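Local atomic coordinates of insecticidal crystal protein Cry35Ab1 (Bacillus thuringiensis, PDB entry 4JP0), a protein that acts together with Cry34Ab1 as a binary insecticidal toxin against western corn rootworm, probably targeting the larval midgut epithelium. Residues 317-322 against 327-332; 184-189 against 194-199. All coordinates share one frame; numbering follows the deposited sequence.

Contact 1: 317-322 against 327-332; sequences SLELYR and EIRIMQ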
loop_
_atom_site.group_PDB
_atom_site.type_symbol
_atom_site.label_atom_id
_atom_site.label_comp_id
_atom_site.label_asym_id
_atom_site.label_seq_id
_atom_site.Cartn_x
_atom_site.Cartn_y
_atom_site.Cartn_z
ATOM N N SER A 317 3.979 -9.513 5.306
ATOM C CA SER A 317 4.458 -8.395 6.100
ATOM C C SER A 317 4.393 -7.106 5.257
ATOM O O SER A 317 5.064 -6.988 4.254
ATOM C CB SER A 317 5.915 -8.634 6.532
ATOM O OG SER A 317 6.361 -7.588 7.385
ATOM N N LEU A 318 3.565 -6.166 5.684
ATOM C CA LEU A 318 3.444 -4.870 5.015
ATOM C C LEU A 318 4.319 -3.915 5.819
ATOM O O LEU A 318 4.166 -3.815 7.038
ATOM C CB LEU A 318 1.987 -4.451 5.051
ATOM C CG LEU A 318 1.193 -5.097 3.914
ATOM C CD1 LEU A 318 -0.303 -4.715 3.944
ATOM C CD2 LEU A 318 1.802 -4.671 2.618
ATOM N N GLU A 319 5.257 -3.232 5.171
ATOM C CA GLU A 319 6.211 -2.398 5.911
ATOM C C GLU A 319 6.388 -1.078 5.168
ATOM O O GLU A 319 6.606 -1.063 3.979
ATOM C CB GLU A 319 7.566 -3.119 6.031
ATOM C CG GLU A 319 7.483 -4.482 6.735
ATOM C CD GLU A 319 8.766 -5.325 6.626
ATOM O OE1 GLU A 319 9.833 -4.800 6.288
ATOM O OE2 GLU A 319 8.724 -6.546 6.883
ATOM N N LEU A 320 6.320 0.015 5.903
ATOM C CA LEU A 320 6.360 1.343 5.326
ATOM C C LEU A 320 7.590 2.087 5.804
ATOM O O LEU A 320 7.876 2.111 7.016
ATOM C CB LEU A 320 5.115 2.104 5.770
ATOM C CG LEU A 320 4.974 3.528 5.248
ATOM C CD1 LEU A 320 4.702 3.504 3.764
ATOM C CD2 LEU A 320 3.828 4.268 5.968
ATOM N N TYR A 321 8.278 2.726 4.853
ATOM C CA TYR A 321 9.552 3.406 5.102
ATOM C C TYR A 321 9.611 4.837 4.574
ATOM O O TYR A 321 9.136 5.117 3.446
ATOM C CB TYR A 321 10.671 2.651 4.377
ATOM C CG TYR A 321 10.798 1.182 4.781
ATOM C CD1 TYR A 321 9.941 0.224 4.249
ATOM C CD2 TYR A 321 11.750 0.771 5.708
ATOM C CE1 TYR A 321 10.038 -1.085 4.606
ATOM C CE2 TYR A 321 11.867 -0.578 6.061
ATOM C CZ TYR A 321 10.996 -1.485 5.521
ATOM O OH TYR A 321 11.078 -2.828 5.871
ATOM N N ARG A 322 10.170 5.732 5.399
ATOM C CA ARG A 322 10.544 7.057 4.933
ATOM C C ARG A 322 11.746 6.811 4.039
ATOM O O ARG A 322 12.474 5.835 4.237
ATOM C CB ARG A 322 11.116 7.896 6.044
ATOM C CG ARG A 322 10.195 8.460 7.015
ATOM C CD ARG A 322 10.848 9.568 7.860
ATOM N NE ARG A 322 10.098 9.687 9.097
ATOM C CZ ARG A 322 10.613 9.951 10.271
ATOM N NH1 ARG A 322 11.925 10.156 10.405
ATOM N NH2 ARG A 322 9.792 10.018 11.316
ATOM N N GLU A 327 16.363 3.877 3.989
ATOM C CA GLU A 327 14.993 3.574 4.367
ATOM C C GLU A 327 14.851 3.587 5.893
ATOM O O GLU A 327 15.621 2.907 6.600
ATOM C CB GLU A 327 14.620 2.173 3.854
ATOM C CG GLU A 327 14.736 2.064 2.330
ATOM C CD GLU A 327 14.558 0.659 1.814
ATOM O OE1 GLU A 327 14.441 -0.276 2.615
ATOM O OE2 GLU A 327 14.514 0.490 0.606
ATOM N N ILE A 328 13.860 4.314 6.399
ATOM C CA ILE A 328 13.574 4.341 7.837
ATOM C C ILE A 328 12.170 3.786 8.051
ATOM O O ILE A 328 11.208 4.367 7.605
ATOM C CB ILE A 328 13.667 5.801 8.384
ATOM C CG1 ILE A 328 15.109 6.298 8.241
ATOM C CG2 ILE A 328 13.247 5.855 9.871
ATOM C CD1 ILE A 328 15.298 7.814 8.540
ATOM N N ARG A 329 12.054 2.640 8.706
ATOM C CA ARG A 329 10.754 2.013 8.856
ATOM C C ARG A 329 9.920 2.760 9.881
ATOM O O ARG A 329 10.407 3.037 10.987
ATOM C CB ARG A 329 10.920 0.532 9.277
ATOM C CG ARG A 329 9.674 -0.299 9.074
ATOM C CD ARG A 329 9.835 -1.789 9.476
ATOM N NE ARG A 329 10.109 -1.901 10.903
ATOM C CZ ARG A 329 10.851 -2.829 11.474
ATOM N NH1 ARG A 329 11.402 -3.793 10.760
ATOM N NH2 ARG A 329 11.027 -2.807 12.795
ATOM N N ILE A 330 8.662 3.073 9.542
ATOM C CA ILE A 330 7.799 3.754 10.496
ATOM C C ILE A 330 6.581 2.893 10.859
ATOM O O ILE A 330 5.831 3.238 11.762
ATOM C CB ILE A 330 7.365 5.163 10.015
ATOM C CG1 ILE A 330 6.427 5.086 8.810
ATOM C CG2 ILE A 330 8.560 5.986 9.664
ATOM C CD1 ILE A 330 5.516 6.321 8.663
ATOM N N MET A 331 6.413 1.770 10.168
ATOM C CA MET A 331 5.277 0.915 10.420
ATOM C C MET A 331 5.475 -0.480 9.835
ATOM O O MET A 331 6.010 -0.624 8.746
ATOM C CB MET A 331 4.007 1.527 9.827
ATOM C CG MET A 331 2.760 0.791 10.321
ATOM S SD MET A 331 2.311 -0.543 9.192
ATOM C CE MET A 331 1.649 0.650 8.011
ATOM N N GLN A 332 5.024 -1.502 10.554
ATOM C CA GLN A 332 4.999 -2.858 10.009
ATOM C C GLN A 332 3.844 -3.605 10.612
ATOM O O GLN A 332 3.475 -3.346 11.751
ATOM C CB GLN A 332 6.260 -3.621 10.366
ATOM C CG GLN A 332 6.543 -3.650 11.865
ATOM C CD GLN A 332 7.609 -4.674 12.280
ATOM O OE1 GLN A 332 7.962 -5.579 11.516
ATOM N NE2 GLN A 332 8.116 -4.523 13.491
#
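Opposite L320 the strand 327-332 supplies two residues, I330 and M331, so the antiparallel pairing with 317-322 shifts by one at a classic beta bulge, and the short strand axes make an angle of 130°. The carbonyl of L320 receives both amides of the bulge: I330 N comes nearly straight on at 2.8 Å, whereas the bond from M331 N, 3.5 Å from L320 O, is weak. On one side of the bulge L320 N donates to M331 O; on the other, R322 and I328 form a hydrogen-bonded pair with bonds in both directions. This is the closing end of the beta hairpin formed by strands 307-323 and 327-346, the latter an outermost strand of a four-stranded antiparallel sheet, and the pairing resumes beyond the bulge with the register shifted by one. One face of the sheet carries E319, Y321, R329 and Q332. The aliphatic part of R329 crosses the Y321 ring, CG standing 4.1 Å from the ring centroid in a CH-pi contact and CB 3.5 Å from CE2 of Y321; the guanidinium itself is turned 58° from the ring plane. Over the opposite ring face, near the rim, comes OE1 of E327, whose salt-bridge partner is K206. Within its own strand E319 accepts S317 OG on OE2, through the anti lone pair. On the other side of the hairpin, I330 runs alongside L320; I330 CD1 lies 3.8 Å from L320 CD2, because CG1 of I330 lies between backbone N and carbonyl carbon (chi1 68°). Branch CG2 of I330 instead meets R322 CG at 4.0 Å.

Contact 2: 184-189 against 194-199; sequences IMVNDP and NTQIKT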
loop_
_atom_site.group_PDB
_atom_site.type_symbol
_atom_site.label_atom_id
_atom_site.label_comp_id
_atom_site.label_asym_id
_atom_site.label_seq_id
_atom_site.Cartn_x
_atom_site.Cartn_y
_atom_site.Cartn_z
ATOM N N ILE A 184 1.593 12.834 1.628
ATOM C CA ILE A 184 0.337 13.384 2.099
ATOM C C ILE A 184 -0.628 12.310 2.570
ATOM O O ILE A 184 -1.526 12.601 3.358
ATOM C CB ILE A 184 -0.334 14.307 1.032
ATOM C CG1 ILE A 184 -0.499 13.556 -0.294
ATOM C CG2 ILE A 184 0.523 15.583 0.826
ATOM C CD1 ILE A 184 -1.447 14.273 -1.298
ATOM N N MET A 185 -0.451 11.085 2.081
ATOM C CA MET A 185 -1.326 9.969 2.445
ATOM C C MET A 185 -0.754 9.178 3.623
ATOM O O MET A 185 -1.311 8.137 4.012
ATOM C CB MET A 185 -1.480 9.024 1.253
ATOM C CG MET A 185 -2.136 9.677 0.064
ATOM S SD MET A 185 -2.041 8.646 -1.389
ATOM C CE MET A 185 -2.487 9.850 -2.648
ATOM N N VAL A 186 0.354 9.648 4.170
ATOM C CA VAL A 186 1.007 8.965 5.275
ATOM C C VAL A 186 0.995 9.782 6.544
ATOM O O VAL A 186 1.437 10.916 6.536
ATOM C CB VAL A 186 2.470 8.650 4.929
ATOM C CG1 VAL A 186 3.216 8.132 6.176
ATOM C CG2 VAL A 186 2.517 7.651 3.777
ATOM N N ASN A 187 0.477 9.210 7.631
ATOM C CA ASN A 187 0.490 9.888 8.914
ATOM C C ASN A 187 1.751 9.446 9.634
ATOM O O ASN A 187 1.811 8.325 10.144
ATOM C CB ASN A 187 -0.776 9.562 9.713
ATOM C CG ASN A 187 -0.681 9.985 11.174
ATOM O OD1 ASN A 187 -0.150 11.082 11.465
ATOM N ND2 ASN A 187 -1.139 9.280 12.116
ATOM N N ASP A 188 2.753 10.329 9.647
ATOM C CA ASP A 188 4.074 10.065 10.241
ATOM C C ASP A 188 4.264 11.115 11.335
ATOM O O ASP A 188 4.759 12.219 11.087
ATOM C CB ASP A 188 5.166 10.172 9.170
ATOM C CG ASP A 188 6.562 9.736 9.668
ATOM O OD1 ASP A 188 6.793 9.625 10.892
ATOM O OD2 ASP A 188 7.493 9.487 8.883
ATOM N N PRO A 189 3.818 10.765 12.539
ATOM C CA PRO A 189 3.804 11.692 13.683
ATOM C C PRO A 189 5.183 12.111 14.186
ATOM O O PRO A 189 5.283 13.039 14.996
ATOM C CB PRO A 189 3.091 10.884 14.769
ATOM C CG PRO A 189 3.392 9.471 14.402
ATOM C CD PRO A 189 3.243 9.449 12.880
ATOM N N ASN A 194 6.232 19.819 6.632
ATOM C CA ASN A 194 7.063 20.553 5.679
ATOM C C ASN A 194 8.385 19.857 5.468
ATOM O O ASN A 194 8.852 19.752 4.344
ATOM C CB ASN A 194 7.231 22.041 6.073
ATOM C CG ASN A 194 5.912 22.815 5.992
ATOM O OD1 ASN A 194 4.980 22.379 5.320
ATOM N ND2 ASN A 194 5.804 23.940 6.727
ATOM N N THR A 195 8.961 19.325 6.541
ATOM C CA THR A 195 10.214 18.623 6.422
ATOM C C THR A 195 10.007 17.297 5.689
ATOM O O THR A 195 10.858 16.865 4.908
ATOM C CB THR A 195 10.810 18.347 7.795
ATOM O OG1 THR A 195 10.989 19.594 8.478
ATOM C CG2 THR A 195 12.231 17.821 7.642
ATOM N N GLN A 196 8.867 16.672 5.962
ATOM C CA GLN A 196 8.456 15.459 5.287
ATOM C C GLN A 196 8.453 15.572 3.746
ATOM O O GLN A 196 9.064 14.768 3.027
ATOM C CB GLN A 196 7.052 15.066 5.780
ATOM C CG GLN A 196 6.602 13.714 5.268
ATOM C CD GLN A 196 5.162 13.413 5.583
ATOM O OE1 GLN A 196 4.291 14.235 5.302
ATOM N NE2 GLN A 196 4.895 12.229 6.164
ATOM N N ILE A 197 7.743 16.559 3.232
ATOM C CA ILE A 197 7.671 16.686 1.793
ATOM C C ILE A 197 9.033 17.068 1.153
ATOM O O ILE A 197 9.264 16.774 -0.005
ATOM C CB ILE A 197 6.544 17.662 1.372
ATOM C CG1 ILE A 197 6.119 17.352 -0.074
ATOM C CG2 ILE A 197 7.014 19.121 1.517
ATOM C CD1 ILE A 197 4.755 17.915 -0.436
ATOM N N LYS A 198 9.898 17.755 1.899
ATOM C CA LYS A 198 11.188 18.163 1.371
ATOM C C LYS A 198 12.207 17.044 1.339
ATOM O O LYS A 198 13.106 17.053 0.483
ATOM C CB LYS A 198 11.749 19.345 2.192
ATOM C CG LYS A 198 11.094 20.619 1.791
ATOM C CD LYS A 198 11.384 21.770 2.750
ATOM C CE LYS A 198 12.771 22.287 2.634
ATOM N NZ LYS A 198 13.171 22.939 3.930
ATOM N N THR A 199 12.048 16.073 2.227
ATOM C CA THR A 199 13.031 15.023 2.358
ATOM C C THR A 199 12.523 13.654 1.964
ATOM O O THR A 199 13.315 12.833 1.536
ATOM C CB THR A 199 13.614 14.939 3.791
ATOM O OG1 THR A 199 12.571 14.653 4.732
ATOM C CG2 THR A 199 14.187 16.295 4.214
HETATM O O HOH W 1 1.898 13.621 5.924
#
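The flat carboxamide of Q196 makes the contact through its nitrogen corner: NE2 of Q196 stops 3.7 Å from CB of D188, which stands off to one side of the amide plane, and at the same 3.7 Å from V186 O. One face of the D188 carboxylate is covered by the methyl CD1 of I330. This is a loop-to-helix contact, in which the segment 184-189, leaving strand 174-182 through a short 3-10 turn, folds back on helix 193-199 within the region of the insecticidal crystal toxin (P42) family. The reach comes from Q196, with CG anti to the backbone N (chi1 -173°) and the chain extended beyond, so that the amide is carried off the helix towards the loop. Direct hydrogen bonds between the two segments are absent. A water lies between them, 2.8 Å from V186 O, but its approach to Q196 OE1, 2.5 Å, is too short to be relied on. The hydroxyl of Y203 is bonded both to Q196 NE2 and to D188 OD2; its bond with NE2 probably orients the amide nitrogen. Behind the polar seam, I184 and I197 both pack on F50 and T60, residues within the ricin B-type lectin range, so loop and helix together lie against that N-terminal part. Towards the end of the helix, T199 turns its hydroxyl back one turn: OG1 donates to T195 O at 2.8 Å, from a position 37° out of the carbonyl plane.

In the fold
Contacts 1 and 2 follow one another along the chain, their centres about 14 Å apart, yet they join directly through side chains. R322, at the hairpin end of contact 1, sends NE to OD2 of D188 in contact 2, a 2.6 Å salt bridge. Beside it an apolar patch forms: CD1 of I330 lies 3.8 Å from CG1 of V186, which is also 3.9 Å from CD2 of L320. L320 and I330, beside the bulge, face the loop 184-189, while helix 194-199 backs that loop from another side. The seam connects the four-stranded antiparallel sheet to elements resting on the lectin-like part.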